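Coiled-coil and C2 domain-containing protein 1-like (Drosophila melanogaster, PDB 6EI6) binds phosphatidylinositol monophosphates and regulates ESCRT-III in endosomal sorting, probably by keeping the core subunit Shrub from polymerising inappropriately. Local coordinates at residues D117-I122 / K174-R179; L148-S153 / N181-R186. All blocks are in the same frame, centred on the assembly; numbering follows the deposited sequence.

Contact 1: D117-I122 / K174-R179; sequences DSELEI and KVDIQR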
ATOM      1  N   ASP A 117       1.655   6.727  15.719  1.00 59.80           N
ATOM      2  CA  ASP A 117       0.816   7.462  14.781  1.00 58.93           C
ATOM      3  C   ASP A 117       1.642   8.333  13.840  1.00 60.18           C
ATOM      4  O   ASP A 117       1.237   8.566  12.694  1.00 58.18           O
ATOM      5  CB  ASP A 117      -0.187   8.328  15.563  1.00 60.70           C
ATOM      6  CG  ASP A 117      -1.223   8.993  14.662  1.00 67.02           C
ATOM      7  OD1 ASP A 117      -2.156   8.281  14.203  1.00 68.55           O
ATOM      8  OD2 ASP A 117      -1.094  10.218  14.408  1.00 64.51           O
ATOM      9  N   SER A 118       2.786   8.835  14.302  1.00 62.33           N
ATOM     10  CA  SER A 118       3.589   9.784  13.542  1.00 59.44           C
ATOM     11  C   SER A 118       4.686   9.114  12.726  1.00 57.50           C
ATOM     12  O   SER A 118       5.493   9.816  12.112  1.00 61.43           O
ATOM     13  CB  SER A 118       4.214  10.812  14.486  1.00 58.40           C
ATOM     14  OG  SER A 118       5.199  10.201  15.312  1.00 61.86           O
ATOM     15  N   GLU A 119       4.728   7.787  12.690  1.00 54.89           N
ATOM     16  CA  GLU A 119       5.879   7.057  12.180  1.00 56.65           C
ATOM     17  C   GLU A 119       5.567   6.347  10.871  1.00 58.51           C
ATOM     18  O   GLU A 119       4.594   5.585  10.780  1.00 56.27           O
ATOM     19  CB  GLU A 119       6.365   6.034  13.202  1.00 53.95           C
ATOM     20  CG  GLU A 119       7.291   6.644  14.205  1.00 58.27           C
ATOM     21  CD  GLU A 119       7.941   5.625  15.105  1.00 67.65           C
ATOM     22  OE1 GLU A 119       7.440   4.468  15.194  1.00 62.62           O
ATOM     23  OE2 GLU A 119       8.969   6.001  15.723  1.00 71.92           O
ATOM     24  N   LEU A 120       6.420   6.571   9.878  1.00 54.79           N
ATOM     25  CA  LEU A 120       6.478   5.752   8.681  1.00 48.73           C
ATOM     26  C   LEU A 120       7.751   4.926   8.735  1.00 47.19           C
ATOM     27  O   LEU A 120       8.826   5.461   9.019  1.00 49.95           O
ATOM     28  CB  LEU A 120       6.447   6.619   7.426  1.00 49.14           C
ATOM     29  CG  LEU A 120       6.467   5.816   6.135  1.00 48.26           C
ATOM     30  CD1 LEU A 120       5.492   6.375   5.109  1.00 44.43           C
ATOM     31  CD2 LEU A 120       7.877   5.813   5.590  1.00 52.76           C
ATOM     32  N   GLU A 121       7.629   3.632   8.465  1.00 44.28           N
ATOM     33  CA  GLU A 121       8.762   2.722   8.446  1.00 45.68           C
ATOM     34  C   GLU A 121       9.043   2.255   7.020  1.00 47.48           C
ATOM     35  O   GLU A 121       8.116   1.923   6.274  1.00 45.20           O
ATOM     36  CB  GLU A 121       8.503   1.513   9.344  1.00 47.29           C
ATOM     37  CG  GLU A 121       9.685   0.571   9.435  1.00 49.24           C
ATOM     38  CD  GLU A 121       9.431  -0.585  10.362  1.00 58.84           C
ATOM     39  OE1 GLU A 121       9.856  -0.500  11.541  1.00 62.34           O
ATOM     40  OE2 GLU A 121       8.794  -1.572   9.911  1.00 60.31           O
ATOM     41  N   ILE A 122      10.328   2.219   6.646  1.00 49.48           N
ATOM     42  CA  ILE A 122      10.779   1.688   5.359  1.00 45.90           C
ATOM     43  C   ILE A 122      11.661   0.475   5.624  1.00 48.47           C
ATOM     44  O   ILE A 122      12.557   0.529   6.474  1.00 51.30           O
ATOM     45  CB  ILE A 122      11.538   2.741   4.538  1.00 41.97           C
ATOM     46  CG1 ILE A 122      10.598   3.880   4.181  1.00 43.43           C
ATOM     47  CG2 ILE A 122      12.113   2.123   3.276  1.00 40.01           C
ATOM     48  CD1 ILE A 122      11.310   5.139   3.788  1.00 45.52           C
ATOM     49  N   LYS A 174      12.958   4.418  10.285  1.00 51.79           N
ATOM     50  CA  LYS A 174      11.731   5.098  10.679  1.00 50.81           C
ATOM     51  C   LYS A 174      11.891   6.599  10.492  1.00 49.74           C
ATOM     52  O   LYS A 174      12.966   7.152  10.719  1.00 56.21           O
ATOM     53  CB  LYS A 174      11.360   4.789  12.128  1.00 52.36           C
ATOM     54  CG  LYS A 174      10.903   3.340  12.387  1.00 54.57           C
ATOM     55  CD  LYS A 174      10.392   3.184  13.832  1.00 57.19           C
ATOM     56  CE  LYS A 174      10.457   1.743  14.320  1.00 65.87           C
ATOM     57  NZ  LYS A 174       9.858   1.574  15.683  1.00 70.45           N
ATOM     58  N   VAL A 175      10.833   7.266  10.065  1.00 47.21           N
ATOM     59  CA  VAL A 175      10.872   8.712   9.930  1.00 56.36           C
ATOM     60  C   VAL A 175       9.577   9.283  10.506  1.00 59.87           C
ATOM     61  O   VAL A 175       8.580   8.575  10.682  1.00 58.92           O
ATOM     62  CB  VAL A 175      11.092   9.146   8.455  1.00 54.31           C
ATOM     63  CG1 VAL A 175       9.796   9.081   7.663  1.00 54.74           C
ATOM     64  CG2 VAL A 175      11.685  10.530   8.400  1.00 59.99           C
ATOM     65  N   ASP A 176       9.618  10.576  10.841  1.00 59.06           N
ATOM     66  CA  ASP A 176       8.467  11.289  11.391  1.00 60.03           C
ATOM     67  C   ASP A 176       7.676  11.967  10.280  1.00 63.20           C
ATOM     68  O   ASP A 176       8.241  12.670   9.435  1.00 63.31           O
ATOM     69  CB  ASP A 176       8.907  12.344  12.407  1.00 59.34           C
ATOM     70  CG  ASP A 176       8.942  11.810  13.822  1.00 71.65           C
ATOM     71  OD1 ASP A 176       8.101  10.931  14.160  1.00 67.45           O
ATOM     72  OD2 ASP A 176       9.832  12.258  14.589  1.00 76.64           O
ATOM     73  N   ILE A 177       6.366  11.770  10.303  1.00 64.66           N
ATOM     74  CA  ILE A 177       5.454  12.472   9.415  1.00 68.97           C
ATOM     75  C   ILE A 177       4.495  13.275  10.281  1.00 67.11           C
ATOM     76  O   ILE A 177       4.335  13.011  11.476  1.00 65.50           O
ATOM     77  CB  ILE A 177       4.686  11.503   8.496  1.00 65.03           C
ATOM     78  CG1 ILE A 177       3.827  10.562   9.350  1.00 61.61           C
ATOM     79  CG2 ILE A 177       5.656  10.726   7.609  1.00 59.33           C
ATOM     80  CD1 ILE A 177       3.399   9.287   8.652  1.00 63.12           C
ATOM     81  N   GLN A 178       3.859  14.272   9.666  1.00 67.28           N
ATOM     82  CA  GLN A 178       2.751  14.999  10.284  1.00 68.26           C
ATOM     83  C   GLN A 178       1.496  14.777   9.447  1.00 66.44           C
ATOM     84  O   GLN A 178       1.269  15.487   8.461  1.00 69.94           O
ATOM     85  CB  GLN A 178       3.049  16.483  10.412  1.00 72.84           C
ATOM     86  CG  GLN A 178       4.203  16.808  11.318  1.00 77.46           C
ATOM     87  CD  GLN A 178       5.395  17.294  10.535  1.00 79.04           C
ATOM     88  OE1 GLN A 178       5.337  18.336   9.866  1.00 75.38           O
ATOM     89  NE2 GLN A 178       6.488  16.537  10.600  1.00 78.19           N
ATOM     90  N   ARG A 179       0.673  13.813   9.871  1.00 62.11           N
ATOM     91  CA  ARG A 179      -0.617  13.580   9.235  1.00 59.81           C
ATOM     92  C   ARG A 179      -1.441  14.857   9.112  1.00 67.33           C
ATOM     93  O   ARG A 179      -2.251  14.986   8.184  1.00 66.45           O
ATOM     94  CB  ARG A 179      -1.389  12.530  10.027  1.00 56.11           C
ATOM     95  CG  ARG A 179      -0.779  11.160   9.956  1.00 52.73           C
ATOM     96  CD  ARG A 179      -1.441  10.215  10.921  1.00 52.57           C
ATOM     97  NE  ARG A 179      -0.781   8.911  10.956  1.00 52.38           N
ATOM     98  CZ  ARG A 179      -1.124   7.886  10.184  1.00 50.64           C
ATOM     99  NH1 ARG A 179      -2.117   8.033   9.321  1.00 51.14           N
ATOM    100  NH2 ARG A 179      -0.485   6.721  10.273  1.00 49.55           N
TER
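The guanidinium of Arg179 has the backbone O of Asp117 at its edge, in its plane, and the Asp117 carboxylate off that plane, the two flat groups turned 32° apart. Arg179 NE gives Asp117 O a straight hydrogen bond of 2.7 Å. Asp117 OD1, 3.6 Å from Arg179 NE, adds a salt bridge of charges alone, no N-H aimed at it. The extended Arg179 chain carries the group there, and its NH2 bonds on to Asn251 O. Beyond this end, strands 119-128 and 171-176 pair antiparallel as neighbours in one sheet of the C2 domain, 171-176 being outermost. Ile177 N bonds to Ser118 O at 2.8 Å, and Leu120 and Val175 form a hydrogen-bonded pair, Val175 N to Leu120 O being 2.9 Å. Short polar side chains suit the solvent-facing end of the pairing: Ser118 OG reaches the anti side of Asp176 OD1 at 3.2 Å. On the face of Glu119 and Glu121, Lys174 lays its methylenes across both acids, and its NZ makes a long salt bridge of 3.8 Å to Glu119 OE1; Glu121 turns OE2 to Arg172 and Arg248. On the opposite face Leu120 CB touches Val175 CG1 and, from the loop beyond, Ile177 CG2; Leu120 and Ile177 suit the interior beside Phe188. A leucine at Arg179 would probably leave Asp117 O without its straight donor and the carboxylate without this opposite charge. Chemically this makes an apolar face, one where Lys174 and the arginines beyond probably offset the acids in part, and, where strand pairing ends, an arginine held mainly by backbone carbonyls.

Contact 2: L148-S153 / N181-R186; sequences LLNDES and NRQFQR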
ATOM      1  N   LEU A 148      10.406  15.094   2.571  1.00 67.35           N
ATOM      2  CA  LEU A 148       9.873  15.737   3.772  1.00 66.60           C
ATOM      3  C   LEU A 148       9.337  17.128   3.440  1.00 70.16           C
ATOM      4  O   LEU A 148       8.908  17.373   2.306  1.00 65.41           O
ATOM      5  CB  LEU A 148      10.935  15.797   4.875  1.00 60.30           C
ATOM      6  CG  LEU A 148      11.424  14.433   5.404  1.00 62.07           C
ATOM      7  CD1 LEU A 148      12.436  14.568   6.515  1.00 61.85           C
ATOM      8  CD2 LEU A 148      10.287  13.541   5.874  1.00 63.99           C
ATOM      9  N   LEU A 149       9.358  18.040   4.415  1.00 76.80           N
ATOM     10  CA  LEU A 149       8.703  19.341   4.272  1.00 77.59           C
ATOM     11  C   LEU A 149       9.515  20.292   3.408  1.00 80.56           C
ATOM     12  O   LEU A 149      10.741  20.379   3.535  1.00 80.68           O
ATOM     13  CB  LEU A 149       8.475  19.993   5.632  1.00 73.64           C
ATOM     14  CG  LEU A 149       7.461  19.354   6.575  1.00 74.83           C
ATOM     15  CD1 LEU A 149       6.223  18.865   5.819  1.00 74.83           C
ATOM     16  CD2 LEU A 149       8.132  18.232   7.366  1.00 70.59           C
ATOM     17  N   ASN A 150       8.800  21.038   2.558  1.00 86.63           N
ATOM     18  CA  ASN A 150       9.368  21.949   1.569  1.00 88.34           C
ATOM     19  C   ASN A 150      10.555  21.293   0.889  1.00 87.32           C
ATOM     20  O   ASN A 150      11.695  21.442   1.342  1.00 89.19           O
ATOM     21  CB  ASN A 150       9.752  23.274   2.219  1.00 90.61           C
ATOM     22  CG  ASN A 150       8.540  24.055   2.675  1.00 91.41           C
ATOM     23  OD1 ASN A 150       8.418  24.393   3.854  1.00 92.17           O
ATOM     24  ND2 ASN A 150       7.627  24.336   1.744  1.00 87.10           N
ATOM     25  N   ASP A 151      10.270  20.592  -0.210  1.00 90.84           N
ATOM     26  CA  ASP A 151      11.118  19.520  -0.721  1.00 94.80           C
ATOM     27  C   ASP A 151      12.599  19.848  -0.568  1.00 95.75           C
ATOM     28  O   ASP A 151      13.066  20.901  -1.013  1.00 98.19           O
ATOM     29  CB  ASP A 151      10.771  19.233  -2.194  1.00 99.23           C
ATOM     30  CG  ASP A 151      11.063  20.410  -3.121  1.00105.59           C
ATOM     31  OD1 ASP A 151      10.856  21.574  -2.703  1.00103.14           O
ATOM     32  OD2 ASP A 151      11.493  20.160  -4.274  1.00106.34           O
ATOM     33  N   GLU A 152      13.329  18.957   0.106  1.00 88.54           N
ATOM     34  CA  GLU A 152      12.801  17.700   0.655  1.00 86.33           C
ATOM     35  C   GLU A 152      13.488  17.490   1.987  1.00 78.94           C
ATOM     36  O   GLU A 152      13.742  18.458   2.721  1.00 76.01           O
ATOM     37  CB  GLU A 152      13.108  16.495  -0.268  1.00 85.51           C
ATOM     38  CG  GLU A 152      11.982  15.978  -1.173  1.00 81.51           C
ATOM     39  CD  GLU A 152      12.409  14.767  -2.040  1.00 83.93           C
ATOM     40  OE1 GLU A 152      13.086  13.841  -1.518  1.00 80.93           O
ATOM     41  OE2 GLU A 152      12.065  14.741  -3.248  1.00 89.21           O
ATOM     42  N   SER A 153      13.755  16.204   2.270  1.00 68.77           N
ATOM     43  CA  SER A 153      14.973  15.762   2.943  1.00 69.98           C
ATOM     44  C   SER A 153      14.983  14.251   3.150  1.00 65.01           C
ATOM     45  O   SER A 153      14.738  13.499   2.206  1.00 73.38           O
ATOM     46  CB  SER A 153      15.186  16.487   4.275  1.00 80.76           C
ATOM     47  OG  SER A 153      15.968  17.665   4.091  1.00 88.16           O
ATOM     48  N   ASN A 181      -0.340  18.049   8.551  1.00 71.84           N
ATOM     49  CA  ASN A 181       0.125  18.975   7.516  1.00 76.29           C
ATOM     50  C   ASN A 181      -0.424  18.571   6.149  1.00 75.74           C
ATOM     51  O   ASN A 181      -0.138  17.474   5.655  1.00 73.77           O
ATOM     52  CB  ASN A 181       1.655  19.011   7.474  1.00 76.31           C
ATOM     53  CG  ASN A 181       2.202  20.299   6.857  1.00 81.86           C
ATOM     54  OD1 ASN A 181       3.274  20.764   7.239  1.00 81.59           O
ATOM     55  ND2 ASN A 181       1.457  20.887   5.912  1.00 83.13           N
ATOM     56  N   ARG A 182      -1.189  19.469   5.521  1.00 80.66           N
ATOM     57  CA  ARG A 182      -1.771  19.146   4.220  1.00 80.06           C
ATOM     58  C   ARG A 182      -0.711  18.924   3.143  1.00 74.99           C
ATOM     59  O   ARG A 182      -0.981  18.234   2.155  1.00 72.54           O
ATOM     60  CB  ARG A 182      -2.761  20.239   3.784  1.00 80.83           C
ATOM     61  CG  ARG A 182      -2.147  21.600   3.501  1.00 84.05           C
ATOM     62  CD  ARG A 182      -2.811  22.674   4.375  1.00 93.15           C
ATOM     63  NE  ARG A 182      -2.078  23.945   4.389  1.00 96.76           N
ATOM     64  CZ  ARG A 182      -1.184  24.295   5.315  1.00 88.28           C
ATOM     65  NH1 ARG A 182      -0.885  23.462   6.306  1.00 81.20           N
ATOM     66  NH2 ARG A 182      -0.578  25.477   5.243  1.00 84.73           N
ATOM     67  N   GLN A 183       0.496  19.460   3.317  1.00 75.99           N
ATOM     68  CA  GLN A 183       1.552  19.178   2.356  1.00 74.53           C
ATOM     69  C   GLN A 183       2.231  17.836   2.610  1.00 75.77           C
ATOM     70  O   GLN A 183       2.839  17.279   1.687  1.00 75.07           O
ATOM     71  CB  GLN A 183       2.587  20.306   2.352  1.00 75.68           C
ATOM     72  CG  GLN A 183       3.812  20.064   3.217  1.00 81.39           C
ATOM     73  CD  GLN A 183       5.001  20.921   2.775  1.00 86.21           C
ATOM     74  OE1 GLN A 183       5.021  21.454   1.660  1.00 85.41           O
ATOM     75  NE2 GLN A 183       5.982  21.073   3.657  1.00 80.34           N
ATOM     76  N   PHE A 184       2.139  17.291   3.824  1.00 73.62           N
ATOM     77  CA  PHE A 184       2.505  15.890   3.995  1.00 67.28           C
ATOM     78  C   PHE A 184       1.487  14.986   3.322  1.00 65.61           C
ATOM     79  O   PHE A 184       1.835  13.920   2.795  1.00 59.42           O
ATOM     80  CB  PHE A 184       2.594  15.534   5.469  1.00 66.90           C
ATOM     81  CG  PHE A 184       3.987  15.388   5.972  1.00 69.23           C
ATOM     82  CD1 PHE A 184       4.822  14.399   5.475  1.00 68.31           C
ATOM     83  CD2 PHE A 184       4.461  16.237   6.963  1.00 76.74           C
ATOM     84  CE1 PHE A 184       6.121  14.260   5.952  1.00 72.37           C
ATOM     85  CE2 PHE A 184       5.744  16.106   7.453  1.00 77.84           C
ATOM     86  CZ  PHE A 184       6.584  15.122   6.947  1.00 76.86           C
ATOM     87  N   GLN A 185       0.210  15.375   3.383  1.00 66.57           N
ATOM     88  CA  GLN A 185      -0.814  14.650   2.647  1.00 64.38           C
ATOM     89  C   GLN A 185      -0.572  14.747   1.141  1.00 61.26           C
ATOM     90  O   GLN A 185      -0.805  13.778   0.410  1.00 54.46           O
ATOM     91  CB  GLN A 185      -2.196  15.175   3.043  1.00 66.12           C
ATOM     92  CG  GLN A 185      -2.459  15.088   4.559  1.00 70.60           C
ATOM     93  CD  GLN A 185      -3.280  16.262   5.114  1.00 72.30           C
ATOM     94  OE1 GLN A 185      -4.077  16.876   4.404  1.00 74.87           O
ATOM     95  NE2 GLN A 185      -3.080  16.570   6.392  1.00 66.70           N
ATOM     96  N   ARG A 186      -0.096  15.907   0.665  1.00 64.38           N
ATOM     97  CA  ARG A 186       0.431  16.045  -0.695  1.00 63.84           C
ATOM     98  C   ARG A 186       1.403  14.923  -1.027  1.00 59.40           C
ATOM     99  O   ARG A 186       1.286  14.238  -2.055  1.00 58.31           O
ATOM    100  CB  ARG A 186       1.152  17.393  -0.833  1.00 71.09           C
ATOM    101  CG  ARG A 186       1.320  17.879  -2.311  1.00 76.91           C
ATOM    102  CD  ARG A 186       2.760  18.276  -2.803  1.00 81.57           C
ATOM    103  NE  ARG A 186       2.714  18.252  -4.266  1.00 79.79           N
ATOM    104  CZ  ARG A 186       3.580  18.787  -5.128  1.00 79.78           C
ATOM    105  NH1 ARG A 186       4.642  19.476  -4.729  1.00 75.18           N
ATOM    106  NH2 ARG A 186       3.347  18.632  -6.431  1.00 73.24           N
TER
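In this C2 domain, the loop joining strands 140-145 and 155-157 leans its Leu149 on the first turn of helix 182-190, where Asn181 holds the N-cap position. The side chain of Leu149 crosses that of Phe184 at about a right angle, its two methyls meeting the CD2-CE2-CZ side of the ring; the modelled separation there is too short to be trusted, so the detail of this packing is doubtful. Leu149 CG lies anti to the carbonyl carbon (chi1 -68°), which brings the branched end toward the helix. Leu148 runs beside Phe184, pointing the same way, and its CD2 approaches the ring edge at CZ, 4.2 Å off. Aliphatic branches suit this place because they can fit around an aromatic ring without asking for polar partners. Gln183, extended beyond CG, lies across Leu149 and brings its amide end to the backbone of Asn150, where a long polar chain can span the surface; Asn150 crosses it at about a right angle, the two amide planes 66° apart. Helix 182-190 follows strand 171-176 in the chain and leads into strand 192-199, while Leu148 also touches Phe154 just before strand 155-157, and Phe184 touches Gln178.

In the fold
Contacts 1 and 2 lie on the same side of the chain's centre, their own centres about 12 Å apart, and their segments alternate along the sequence. Contact 1 belongs to the sheet in which 119-128 lies between 171-176 and 241-249; the loop of contact 2 connects two strands of the other sheet of the C2 sandwich. The chain from strand 171-176 into helix 182-190 joins them: Arg179 O and Gln185 NE2 probably hydrogen-bond, though their modelled separation is doubtfully short, Ile177 CA packs on Phe184 CZ at 3.8 Å, and Gln178 OE1 lies 3.8 Å from Leu149 CD2. Phe184 thus lies between the residues that follow edge strand 171-176 and the 148-153 loop.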